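Local atomic coordinates of GH127 beta-L-arabinofuranoside (Geobacillus stearothermophilus, PDB entry 4QK0), a protein that probably hydrolyses beta-L-arabinofuranosides, releasing L-arabinose from arabinose-containing glycans. Residues Leu508-Gly512 with Tyr513-Arg517; Arg602-Glu605 with Ser606-Asn609. One frame throughout, in Å; residues are numbered along the deposited sequence.

Contact 1 of 2, residues Leu508-Gly512 with Tyr513-Arg517; sequences LIKKG and YAYIR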
loop_
_atom_site.group_PDB
_atom_site.type_symbol
_atom_site.label_atom_id
_atom_site.label_comp_id
_atom_site.label_asym_id
_atom_site.label_seq_id
_atom_site.Cartn_x
_atom_site.Cartn_y
_atom_site.Cartn_z
ATOM N N LEU A 508 -3.707 47.383 -7.728
ATOM C CA LEU A 508 -4.936 46.981 -8.384
ATOM C C LEU A 508 -5.319 45.545 -8.040
ATOM O O LEU A 508 -6.375 45.062 -8.477
ATOM C CB LEU A 508 -4.768 47.118 -9.892
ATOM C CG LEU A 508 -4.353 48.522 -10.351
ATOM C CD1 LEU A 508 -4.185 48.597 -11.860
ATOM C CD2 LEU A 508 -5.334 49.598 -9.858
ATOM N N ILE A 509 -4.462 44.850 -7.304
ATOM C CA ILE A 509 -4.646 43.411 -7.121
ATOM C C ILE A 509 -5.444 43.158 -5.878
ATOM O O ILE A 509 -5.140 43.643 -4.819
ATOM C CB ILE A 509 -3.305 42.638 -7.032
ATOM C CG1 ILE A 509 -2.688 42.522 -8.423
ATOM C CG2 ILE A 509 -3.508 41.218 -6.478
ATOM C CD1 ILE A 509 -1.219 42.136 -8.373
ATOM N N LYS A 510 -6.445 42.318 -6.018
ATOM C CA LYS A 510 -7.176 41.901 -4.894
ATOM C C LYS A 510 -7.415 40.403 -5.049
ATOM O O LYS A 510 -8.045 39.959 -6.018
ATOM C CB LYS A 510 -8.465 42.730 -4.825
ATOM C CG LYS A 510 -9.325 42.506 -3.589
ATOM C CD LYS A 510 -9.955 43.779 -2.971
ATOM C CE LYS A 510 -10.571 44.752 -3.992
ATOM N NZ LYS A 510 -11.751 44.214 -4.728
ATOM N N LYS A 511 -6.939 39.633 -4.064
ATOM C CA LYS A 511 -7.108 38.172 -4.020
ATOM C C LYS A 511 -6.761 37.511 -5.334
ATOM O O LYS A 511 -7.585 36.810 -5.920
ATOM C CB LYS A 511 -8.526 37.820 -3.635
ATOM C CG LYS A 511 -8.850 38.265 -2.231
ATOM C CD LYS A 511 -10.255 37.850 -1.863
ATOM C CE LYS A 511 -10.438 37.942 -0.365
ATOM N NZ LYS A 511 -11.734 37.327 -0.005
ATOM N N GLY A 512 -5.578 37.832 -5.829
ATOM C CA GLY A 512 -5.042 37.224 -7.027
ATOM C C GLY A 512 -5.617 37.659 -8.346
ATOM O O GLY A 512 -5.266 37.080 -9.367
ATOM N N TYR A 513 -6.440 38.710 -8.365
ATOM C CA TYR A 513 -6.940 39.304 -9.640
ATOM C C TYR A 513 -6.516 40.755 -9.701
ATOM O O TYR A 513 -6.690 41.490 -8.749
ATOM C CB TYR A 513 -8.467 39.191 -9.779
ATOM C CG TYR A 513 -8.909 37.835 -10.254
ATOM C CD1 TYR A 513 -9.041 36.774 -9.355
ATOM C CD2 TYR A 513 -9.116 37.576 -11.612
ATOM C CE1 TYR A 513 -9.443 35.522 -9.765
ATOM C CE2 TYR A 513 -9.445 36.305 -12.047
ATOM C CZ TYR A 513 -9.601 35.272 -11.110
ATOM O OH TYR A 513 -9.982 34.019 -11.516
ATOM N N ALA A 514 -5.942 41.171 -10.827
ATOM C CA ALA A 514 -5.678 42.605 -11.072
ATOM C C ALA A 514 -6.952 43.246 -11.689
ATOM O O ALA A 514 -7.437 42.796 -12.744
ATOM C CB ALA A 514 -4.496 42.764 -12.022
ATOM N N TYR A 515 -7.508 44.233 -10.995
ATOM C CA TYR A 515 -8.693 44.928 -11.463
ATOM C C TYR A 515 -8.317 46.181 -12.235
ATOM O O TYR A 515 -7.849 47.161 -11.669
ATOM C CB TYR A 515 -9.565 45.281 -10.293
ATOM C CG TYR A 515 -10.207 44.078 -9.692
ATOM C CD1 TYR A 515 -9.495 43.237 -8.846
ATOM C CD2 TYR A 515 -11.554 43.783 -9.934
ATOM C CE1 TYR A 515 -10.098 42.144 -8.247
ATOM C CE2 TYR A 515 -12.152 42.699 -9.351
ATOM C CZ TYR A 515 -11.400 41.882 -8.518
ATOM O OH TYR A 515 -11.992 40.812 -7.951
ATOM N N ILE A 516 -8.470 46.114 -13.549
ATOM C CA ILE A 516 -8.179 47.233 -14.407
ATOM C C ILE A 516 -9.440 47.950 -14.922
ATOM O O ILE A 516 -10.144 47.461 -15.840
ATOM C CB ILE A 516 -7.339 46.785 -15.582
ATOM C CG1 ILE A 516 -6.111 46.046 -15.052
ATOM C CG2 ILE A 516 -6.949 48.017 -16.436
ATOM C CD1 ILE A 516 -5.205 45.562 -16.146
ATOM N N ARG A 517 -9.709 49.105 -14.311
ATOM C CA ARG A 517 -10.899 49.921 -14.598
ATOM C C ARG A 517 -10.458 51.235 -15.251
ATOM O O ARG A 517 -9.622 51.946 -14.746
ATOM C CB ARG A 517 -11.701 50.214 -13.342
ATOM C CG ARG A 517 -13.024 50.899 -13.642
ATOM C CD ARG A 517 -13.971 51.002 -12.445
ATOM N NE ARG A 517 -15.272 51.545 -12.860
ATOM C CZ ARG A 517 -16.244 50.870 -13.504
ATOM N NH1 ARG A 517 -16.121 49.566 -13.796
ATOM N NH2 ARG A 517 -17.378 51.497 -13.844
HETATM O O HOH W 1 -10.482 39.267 -6.552
#

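Contact 2 of 2, residues Arg602-Glu605 with Ser606-Asn609; sequences RVDE and SAWN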
loop_
_atom_site.group_PDB
_atom_site.type_symbol
_atom_site.label_atom_id
_atom_site.label_comp_id
_atom_site.label_asym_id
_atom_site.label_seq_id
_atom_site.Cartn_x
_atom_site.Cartn_y
_atom_site.Cartn_z
ATOM N N ARG A 602 23.300 9.565 -9.971
ATOM C CA ARG A 602 22.905 8.223 -9.606
ATOM C C ARG A 602 23.949 7.531 -8.724
ATOM O O ARG A 602 25.143 7.754 -8.839
ATOM C CB ARG A 602 22.757 7.375 -10.828
ATOM C CG ARG A 602 21.714 7.824 -11.815
ATOM C CD ARG A 602 21.478 6.675 -12.747
ATOM N NE ARG A 602 20.283 6.804 -13.562
ATOM C CZ ARG A 602 19.092 6.317 -13.236
ATOM N NH1 ARG A 602 18.861 5.760 -12.052
ATOM N NH2 ARG A 602 18.103 6.440 -14.081
ATOM N N VAL A 603 23.475 6.669 -7.854
ATOM C CA VAL A 603 24.366 5.788 -7.125
ATOM C C VAL A 603 24.833 4.683 -8.058
ATOM O O VAL A 603 24.042 4.098 -8.786
ATOM C CB VAL A 603 23.661 5.199 -5.884
ATOM C CG1 VAL A 603 24.522 4.163 -5.183
ATOM C CG2 VAL A 603 23.329 6.349 -4.934
ATOM N N ASP A 604 26.110 4.378 -7.983
ATOM C CA ASP A 604 26.725 3.339 -8.813
ATOM C C ASP A 604 26.420 1.942 -8.282
ATOM O O ASP A 604 26.805 1.592 -7.176
ATOM C CB ASP A 604 28.234 3.585 -8.866
ATOM C CG ASP A 604 28.955 2.781 -9.949
ATOM O OD1 ASP A 604 28.428 1.796 -10.511
ATOM O OD2 ASP A 604 30.095 3.182 -10.243
ATOM N N GLU A 605 25.677 1.169 -9.077
ATOM C CA GLU A 605 25.358 -0.234 -8.758
ATOM C C GLU A 605 26.559 -1.134 -9.108
ATOM O O GLU A 605 26.788 -2.120 -8.429
ATOM C CB GLU A 605 24.088 -0.748 -9.482
ATOM C CG GLU A 605 22.875 0.175 -9.464
ATOM C CD GLU A 605 21.569 -0.539 -9.826
ATOM O OE1 GLU A 605 20.546 0.127 -10.235
ATOM O OE2 GLU A 605 21.582 -1.783 -9.702
ATOM N N SER A 606 27.326 -0.783 -10.152
ATOM C CA SER A 606 28.562 -1.501 -10.512
ATOM C C SER A 606 29.495 -1.656 -9.329
ATOM O O SER A 606 30.067 -2.714 -9.136
ATOM C CB SER A 606 29.296 -0.774 -11.624
ATOM O OG SER A 606 28.514 -0.769 -12.796
ATOM N N ALA A 607 29.628 -0.604 -8.533
ATOM C CA ALA A 607 30.358 -0.689 -7.273
ATOM C C ALA A 607 29.693 -1.607 -6.242
ATOM O O ALA A 607 30.308 -1.968 -5.247
ATOM C CB ALA A 607 30.552 0.694 -6.678
ATOM N N TRP A 608 28.439 -1.978 -6.456
ATOM C CA TRP A 608 27.783 -2.928 -5.573
ATOM C C TRP A 608 28.186 -4.325 -6.034
ATOM O O TRP A 608 28.652 -4.526 -7.158
ATOM C CB TRP A 608 26.254 -2.705 -5.514
ATOM C CG TRP A 608 25.677 -2.715 -4.066
ATOM C CD1 TRP A 608 25.248 -3.787 -3.363
ATOM C CD2 TRP A 608 25.479 -1.582 -3.213
ATOM N NE1 TRP A 608 24.792 -3.408 -2.116
ATOM C CE2 TRP A 608 24.927 -2.057 -2.002
ATOM C CE3 TRP A 608 25.713 -0.229 -3.367
ATOM C CZ2 TRP A 608 24.607 -1.247 -0.973
ATOM C CZ3 TRP A 608 25.369 0.611 -2.333
ATOM C CH2 TRP A 608 24.837 0.097 -1.152
ATOM N N ASN A 609 28.012 -5.260 -5.113
ATOM C CA ASN A 609 28.604 -6.568 -5.159
ATOM C C ASN A 609 27.568 -7.711 -4.932
ATOM O O ASN A 609 27.884 -8.750 -4.328
ATOM C CB ASN A 609 29.603 -6.593 -4.008
ATOM C CG ASN A 609 28.972 -6.169 -2.686
ATOM O OD1 ASN A 609 27.763 -5.931 -2.600
ATOM N ND2 ASN A 609 29.802 -6.022 -1.662
#

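Contact 1 of 2, residues Leu508-Gly512 with Tyr513-Arg517
Lys510 O accepts two hydrogen bonds at the tip of a two-residue beta hairpin. One comes from Tyr513 N at 3.1 Å, the other from a bridging water 2.6 Å from Lys510 O. The type I' turn between the strands places Lys511 and Gly512 at its corners, both with positive phi, as that turn requires. Tyr513 N stands well above the plane of the Lys510 carbonyl. The return bond, Lys510 N to Tyr513 O, is 2.9 Å long and closes the hydrogen-bonded pair; the CA-H of Ile509 adds a second, weaker contact to Tyr513 O. One step further from the turn, Ile509 and Ala514 form a non-hydrogen-bonded pair, with CG1 of the isoleucine laid against the alanine methyl on the face remote from the tyrosines. Tyr515 N then reaches Leu508 O at 2.9 Å in an almost straight N-H...O line (178°).

Beyond the hairpin, strand 513-517 pairs with strand 479-486, Tyr513 OH bonds His439 ND1 and Lys511 NZ makes a salt bridge with Glu351. The same bridging water accepts from Tyr515 OH, tying the phenol to the turn carbonyl. Tyr515 lies with one ring edge along the opposite backbone: CD1 is 3.6 Å from Leu508 O and CE1 is 3.7 Å from Lys510 O. Lys510 CG lies opposite the backbone N (chi1 -174°), and bends at chi2, chi3 and chi4 fold the chain back over the ring in a cation-pi contact, with Lys510 NZ 4.6 Å from the centroid of the Tyr515 ring and 20° off its normal.

Contact 2 of 2, residues Arg602-Glu605 with Ser606-Asn609
Asp604 turns its carboxylate towards the backbone of Ser606 and Ala607, while Glu605 and Trp608 send their side chains elsewhere, around a type I beta turn running from Glu605 to Trp608 just after strand 593-603. With CG anti to the backbone N (chi1 -167°), the aspartate swings OD1 forward over the start of the turn. There OD1 receives a weak hydrogen bond from Ala607 N at 3.3 Å and lies 2.8 Å from Ser606 N. Its other oxygen, OD2, faces Arg619 in a long, weak ion pair. The methyl of Ala607 sits alongside this group, its CB 4.2 Å from Asp604 CG and 3.9 Å from Asp604 O.

With an alanine in place of Asp604, Ala607 N would probably lose this acceptor and Arg619 its distant carboxylate, leaving the Ser606-Ala607 corner to the Trp608 N to Glu605 O bond with less support.

The Glu605 chain is extended beyond CG, and OE1 is hydrogen-bonded to Gln542 NE2 of the second subunit. Trp608 carries its indole away from the turn into the subunit interface, where it meets the His540 ring of the second subunit with the planes at about 55°; Arg614 of its own chain makes a cation-pi contact with it. The edge of the indole faces back towards Asp604 O. Backbone closure of the turn is short but bent, Trp608 N reaching Glu605 O at 2.6 Å with an N-H...O angle of 139°. The tryptophan methylene is drawn into a tight approach to that same oxygen, Trp608 CB lying 3.0 Å from Glu605 O.

In the fold
Contact 1 and contact 2 are successive along the chain but do not touch: their centres are 54 Å apart and their nearest atoms about 39 Å. They belong to different family regions, the hairpin to the GH127 middle domain and the 602-609 turn to the C-terminal domain. Contact 1, centred 26 Å from the centre of the chain, reaches through its tyrosines to Met352, within the catalytic-domain range, contacts consistent with the hairpin packing against the catalytic domain. Contact 2 lies further out, 43 Å from that centre, and meets the second subunit instead. Neither includes a bound ligand.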